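Local coordinates for uncharacterized protein (Nostoc punctiforme, PDB 2R3S), which is probably an O-methyltransferase, a dimeric enzyme that would transfer a methyl group to an oxygen of a substrate not yet identified, at residues 142-145 / 146-149; 205-208 / 209-212. One frame throughout, in Å; residues are numbered along the deposited sequence.

Contact 1: residues 142-145 / 146-149; sequences KAMS and PMMA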
ATOM      1  N   LYS A 142       3.465 -21.108 -10.682  1.00 28.20           N
ATOM      2  CA  LYS A 142       2.974 -21.893  -9.556  1.00 30.47           C
ATOM      3  C   LYS A 142       1.865 -21.174  -8.794  1.00 28.77           C
ATOM      4  O   LYS A 142       0.897 -21.802  -8.371  1.00 30.87           O
ATOM      5  CB  LYS A 142       4.111 -22.234  -8.573  1.00 28.36           C
ATOM      6  CG  LYS A 142       5.239 -23.104  -9.137  1.00 35.18           C
ATOM      7  CD  LYS A 142       6.196 -23.545  -8.014  1.00 36.66           C
ATOM      8  CE  LYS A 142       7.509 -24.140  -8.509  1.00 44.22           C
ATOM      9  NZ  LYS A 142       7.309 -25.209  -9.519  1.00 50.90           N
ATOM     10  N   ALA A 143       2.016 -19.874  -8.591  1.00 27.70           N
ATOM     11  CA  ALA A 143       1.190 -19.143  -7.623  1.00 27.11           C
ATOM     12  C   ALA A 143      -0.074 -18.540  -8.235  1.00 28.36           C
ATOM     13  O   ALA A 143      -1.059 -18.322  -7.539  1.00 26.76           O
ATOM     14  CB  ALA A 143       2.021 -18.033  -6.948  1.00 25.58           C
HETATM   15  N   MSE A 144      -0.038 -18.233  -9.528  1.00 30.02           N
HETATM   16  CA  MSE A 144      -1.092 -17.434 -10.151  1.00 30.70           C
HETATM   17  C   MSE A 144      -2.056 -18.279 -10.993  1.00 32.30           C
HETATM   18  O   MSE A 144      -3.057 -17.761 -11.480  1.00 35.18           O
HETATM   19  CB  MSE A 144      -0.478 -16.332 -11.006  1.00 28.77           C
HETATM   20  CG  MSE A 144       0.401 -15.409 -10.250  1.00 32.08           C
HETATM   21 SE   MSE A 144      -0.605 -14.254  -9.042  0.75 32.06          SE
HETATM   22  CE  MSE A 144      -1.402 -13.089 -10.404  1.00 36.05           C
ATOM     23  N   SER A 145      -1.780 -19.571 -11.141  1.00 33.42           N
ATOM     24  CA  SER A 145      -2.612 -20.438 -11.966  1.00 34.95           C
ATOM     25  C   SER A 145      -4.084 -20.604 -11.519  1.00 35.95           C
ATOM     26  O   SER A 145      -4.948 -20.756 -12.371  1.00 36.39           O
ATOM     27  CB  SER A 145      -1.945 -21.797 -12.149  1.00 35.59           C
ATOM     28  OG  SER A 145      -1.925 -22.526 -10.946  1.00 34.25           O
ATOM     29  N   PRO A 146      -4.375 -20.590 -10.198  1.00 37.33           N
ATOM     30  CA  PRO A 146      -5.779 -20.654  -9.741  1.00 39.77           C
ATOM     31  C   PRO A 146      -6.737 -19.626 -10.360  1.00 39.39           C
ATOM     32  O   PRO A 146      -7.827 -19.991 -10.780  1.00 41.90           O
ATOM     33  CB  PRO A 146      -5.664 -20.461  -8.218  1.00 40.12           C
ATOM     34  CG  PRO A 146      -4.286 -21.005  -7.898  1.00 38.97           C
ATOM     35  CD  PRO A 146      -3.443 -20.571  -9.052  1.00 39.66           C
HETATM   36  N   MSE A 147      -6.303 -18.379 -10.467  1.00 39.00           N
HETATM   37  CA  MSE A 147      -7.105 -17.342 -11.092  1.00 39.30           C
HETATM   38  C   MSE A 147      -7.138 -17.413 -12.606  1.00 38.09           C
HETATM   39  O   MSE A 147      -7.913 -16.674 -13.223  1.00 36.76           O
HETATM   40  CB  MSE A 147      -6.605 -15.956 -10.694  1.00 39.72           C
HETATM   41  CG  MSE A 147      -6.737 -15.696  -9.211  1.00 47.90           C
HETATM   42 SE   MSE A 147      -5.128 -16.339  -8.327  0.75 58.92          SE
HETATM   43  CE  MSE A 147      -3.989 -14.882  -9.065  1.00 53.63           C
HETATM   44  N   MSE A 148      -6.283 -18.237 -13.216  1.00 35.66           N
HETATM   45  CA  MSE A 148      -6.207 -18.286 -14.686  1.00 35.96           C
HETATM   46  C   MSE A 148      -6.987 -19.468 -15.239  1.00 35.90           C
HETATM   47  O   MSE A 148      -7.211 -19.564 -16.449  1.00 36.31           O
HETATM   48  CB  MSE A 148      -4.756 -18.333 -15.181  1.00 35.06           C
HETATM   49  CG  MSE A 148      -3.930 -17.112 -14.867  1.00 37.84           C
HETATM   50 SE   MSE A 148      -4.763 -15.362 -15.302  0.75 44.23          SE
HETATM   51  CE  MSE A 148      -3.492 -14.297 -14.279  1.00 39.64           C
ATOM     52  N   ALA A 149      -7.435 -20.341 -14.347  1.00 37.87           N
ATOM     53  CA  ALA A 149      -8.176 -21.538 -14.736  1.00 37.03           C
ATOM     54  C   ALA A 149      -9.470 -21.199 -15.483  1.00 37.15           C
ATOM     55  O   ALA A 149      -9.743 -21.743 -16.551  1.00 37.05           O
ATOM     56  CB  ALA A 149      -8.459 -22.392 -13.512  1.00 35.93           C
TER

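Contact 2: residues 205-208 / 209-212; sequences KENA and RIQG. With EDO (1,2-ethanediol), chain G.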
ATOM      1  N   LYS A 205       4.143 -28.556 -17.956  1.00 34.20           N
ATOM      2  CA  LYS A 205       4.126 -30.003 -18.204  1.00 34.93           C
ATOM      3  C   LYS A 205       3.397 -30.715 -17.099  1.00 34.79           C
ATOM      4  O   LYS A 205       2.576 -31.591 -17.347  1.00 32.91           O
ATOM      5  CB  LYS A 205       5.547 -30.576 -18.319  1.00 35.26           C
ATOM      6  CG  LYS A 205       6.078 -30.639 -19.739  1.00 42.41           C
ATOM      7  CD  LYS A 205       7.593 -30.414 -19.801  1.00 48.68           C
ATOM      8  CE  LYS A 205       8.397 -31.552 -19.217  1.00 55.34           C
ATOM      9  NZ  LYS A 205       9.795 -31.089 -18.916  1.00 56.88           N
ATOM     10  N   GLU A 206       3.715 -30.334 -15.869  1.00 34.76           N
ATOM     11  CA  GLU A 206       3.064 -30.928 -14.726  1.00 34.90           C
ATOM     12  C   GLU A 206       1.564 -30.687 -14.756  1.00 34.78           C
ATOM     13  O   GLU A 206       0.778 -31.597 -14.464  1.00 35.30           O
ATOM     14  CB  GLU A 206       3.691 -30.374 -13.441  1.00 37.76           C
ATOM     15  CG  GLU A 206       3.210 -31.025 -12.120  1.00 41.01           C
ATOM     16  CD  GLU A 206       3.211 -32.569 -12.132  1.00 48.11           C
ATOM     17  OE1 GLU A 206       3.977 -33.213 -12.924  1.00 44.03           O
ATOM     18  OE2 GLU A 206       2.412 -33.119 -11.328  1.00 47.36           O
ATOM     19  N   ASN A 207       1.152 -29.472 -15.124  1.00 34.60           N
ATOM     20  CA  ASN A 207      -0.267 -29.174 -15.276  1.00 33.90           C
ATOM     21  C   ASN A 207      -0.931 -29.948 -16.428  1.00 32.50           C
ATOM     22  O   ASN A 207      -2.071 -30.383 -16.296  1.00 33.59           O
ATOM     23  CB  ASN A 207      -0.520 -27.644 -15.368  1.00 34.13           C
ATOM     24  CG  ASN A 207      -0.410 -26.950 -14.009  1.00 32.14           C
ATOM     25  OD1 ASN A 207      -0.740 -27.521 -12.984  1.00 36.14           O
ATOM     26  ND2 ASN A 207       0.061 -25.723 -14.006  1.00 23.78           N
ATOM     27  N   ALA A 208      -0.222 -30.155 -17.536  1.00 33.61           N
ATOM     28  CA  ALA A 208      -0.747 -30.988 -18.630  1.00 33.71           C
ATOM     29  C   ALA A 208      -0.938 -32.419 -18.149  1.00 35.89           C
ATOM     30  O   ALA A 208      -1.953 -33.058 -18.416  1.00 35.59           O
ATOM     31  CB  ALA A 208       0.177 -30.946 -19.829  1.00 30.08           C
ATOM     32  N   ARG A 209       0.067 -32.922 -17.445  1.00 39.25           N
ATOM     33  CA  ARG A 209      -0.010 -34.231 -16.773  1.00 40.35           C
ATOM     34  C   ARG A 209      -1.253 -34.316 -15.871  1.00 39.39           C
ATOM     35  O   ARG A 209      -2.109 -35.168 -16.066  1.00 40.75           O
ATOM     36  CB  ARG A 209       1.273 -34.439 -15.971  1.00 39.71           C
ATOM     37  CG  ARG A 209       1.844 -35.822 -16.019  1.00 44.68           C
ATOM     38  CD  ARG A 209       1.423 -36.597 -14.810  1.00 49.59           C
ATOM     39  NE  ARG A 209       2.013 -36.058 -13.576  1.00 51.66           N
ATOM     40  CZ  ARG A 209       1.392 -35.973 -12.392  1.00 53.62           C
ATOM     41  NH1 ARG A 209       0.134 -36.367 -12.224  1.00 53.54           N
ATOM     42  NH2 ARG A 209       2.038 -35.467 -11.352  1.00 61.13           N
ATOM     43  N   ILE A 210      -1.378 -33.400 -14.914  1.00 40.78           N
ATOM     44  CA  ILE A 210      -2.559 -33.349 -14.032  1.00 40.33           C
ATOM     45  C   ILE A 210      -3.905 -33.348 -14.815  1.00 41.30           C
ATOM     46  O   ILE A 210      -4.889 -33.958 -14.392  1.00 40.76           O
ATOM     47  CB  ILE A 210      -2.470 -32.113 -13.083  1.00 41.04           C
ATOM     48  CG1 ILE A 210      -1.315 -32.267 -12.100  1.00 40.48           C
ATOM     49  CG2 ILE A 210      -3.762 -31.900 -12.301  1.00 38.77           C
ATOM     50  CD1 ILE A 210      -0.954 -30.963 -11.350  1.00 41.27           C
ATOM     51  N   GLN A 211      -3.953 -32.672 -15.955  1.00 41.04           N
ATOM     52  CA  GLN A 211      -5.201 -32.521 -16.698  1.00 42.79           C
ATOM     53  C   GLN A 211      -5.515 -33.650 -17.693  1.00 42.68           C
ATOM     54  O   GLN A 211      -6.600 -33.683 -18.251  1.00 45.27           O
ATOM     55  CB  GLN A 211      -5.196 -31.178 -17.433  1.00 45.33           C
ATOM     56  CG  GLN A 211      -5.211 -29.989 -16.480  1.00 53.58           C
ATOM     57  CD  GLN A 211      -6.447 -29.992 -15.604  1.00 58.34           C
ATOM     58  OE1 GLN A 211      -7.576 -30.150 -16.107  1.00 60.04           O
ATOM     59  NE2 GLN A 211      -6.249 -29.850 -14.292  1.00 49.80           N
ATOM     60  N   GLY A 212      -4.570 -34.558 -17.917  1.00 40.59           N
ATOM     61  CA  GLY A 212      -4.793 -35.722 -18.769  1.00 38.18           C
ATOM     62  C   GLY A 212      -4.480 -35.509 -20.238  1.00 38.74           C
ATOM     63  O   GLY A 212      -5.056 -36.173 -21.093  1.00 37.98           O
TER
HETATM   64  C1  EDO G 339      -8.415 -37.080 -20.609  1.00 57.03           C
HETATM   65  O1  EDO G 339      -9.657 -36.704 -20.003  1.00 60.58           O
HETATM   66  C2  EDO G 339      -7.606 -37.836 -19.557  1.00 57.34           C
HETATM   67  O2  EDO G 339      -6.317 -38.224 -20.042  1.00 43.49           O

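Contact 1: residues 142-145 / 146-149
The carbonyl oxygen of S145 takes the backbone N-H of M148, with M148 N 3.0 Å from S145 O, and this i to i+3 bond holds the turn by which the chain passes from helix 136-143 towards helix 149-159 in the methyltransferase domain. The N-H approaches from well above the carbonyl plane, 65° out of it, and so does not lie on a lone pair. One residue earlier the same spacing recurs in weaker form: M147 N lies 3.5 Å from M144 O, in a bent bond of 129°. P146 suits the second position of the turn closed by S145 and M148. Its ring fixes phi near the helical value and, having no N-H to give, asks for no acceptor in the preceding turn; its CD sits 3.6 Å from A143 O. The S145 hydroxyl lies beside this ring, with OG 3.1 Å from P146 CD. Methionines, present as selenomethionine, supply the apolar side of the turn, the flexible unbranched methionine chain following its irregular shape. M144 and M147 both fold back through bends at chi2 and chi3, the chi2 of M147 being 88°, and the two chains cross at an angle so that their methyl ends meet. M144, buried, packs on A97, F100 and L101, whereas M147 also packs on F11 of the second subunit, so the turn borders the dimer interface. M148 leaves in much the same direction as M147, its CG 3.6 Å from M144 O and its side chain on H176; A149, small enough for close helix packing, rests with S145 on L178 of helix 178-186. Where M144 and M147 meet, the packing is tight: M147 CE is 3.4 Å from both SE and CE of M144.

Contact 2: residues 205-208 / 209-212
R209 N to K205 O and I210 N to E206 O, each 2.8 Å, are nearly straight i to i+4 bonds of the last turns of helix 198-211, which links strands 191-196 and 217-221 in a beta-alpha-beta unit. Q211 N follows onto N207 O at a more bent 140°. The helix then closes in a Schellman motif: G212 N bonds back to R209 O (3.1 Å) and, weakly, to A208 O, with a positive phi that glycine adopts without strain. Among charged groups, E206 and R209 lie side by side as an i, i+3 salt bridge, their planes 66° apart; its modelled separation is too short to trust, so its strength stays open. K205 reaches back to E202 instead. The aliphatic branch of I210 lies alongside polar atoms: CG1, anti to its own carbonyl carbon (chi1 -67°), is 3.2 Å from E206 O, and CD1 is 3.8 Å from N207 OD1. The amide of N207 gives its ND2 to H176 O, and small A208 fits against I181 and Y217. An ethanediol, probably from the crystallisation liquor, donates its O2 to G212 O. The helix end thus rests on backbone bonds and on the glycine that lets the chain leave.

Overall arrangement
Contact 1 comes first along the chain, at the turn between helices 136-143 and 149-159, and contact 2 follows at the C-terminal end of helix 198-211. Their centres are 14 Å apart and their nearest atoms about 5 Å, without touching. Both lie in the O-methyltransferase domain, whose seven-stranded mixed sheet has the Rossmann-like order of this enzyme class. Helix 178-186 and the loop residue H176 bridge them: L178 and H176 meet side chains of 142-149, while L178, I181 and H176 receive those of 205-212. Contact 1 thus lies where the methyltransferase domain meets the partner subunit, whereas contact 2 ends a surface helix beside the outermost strand 217-221.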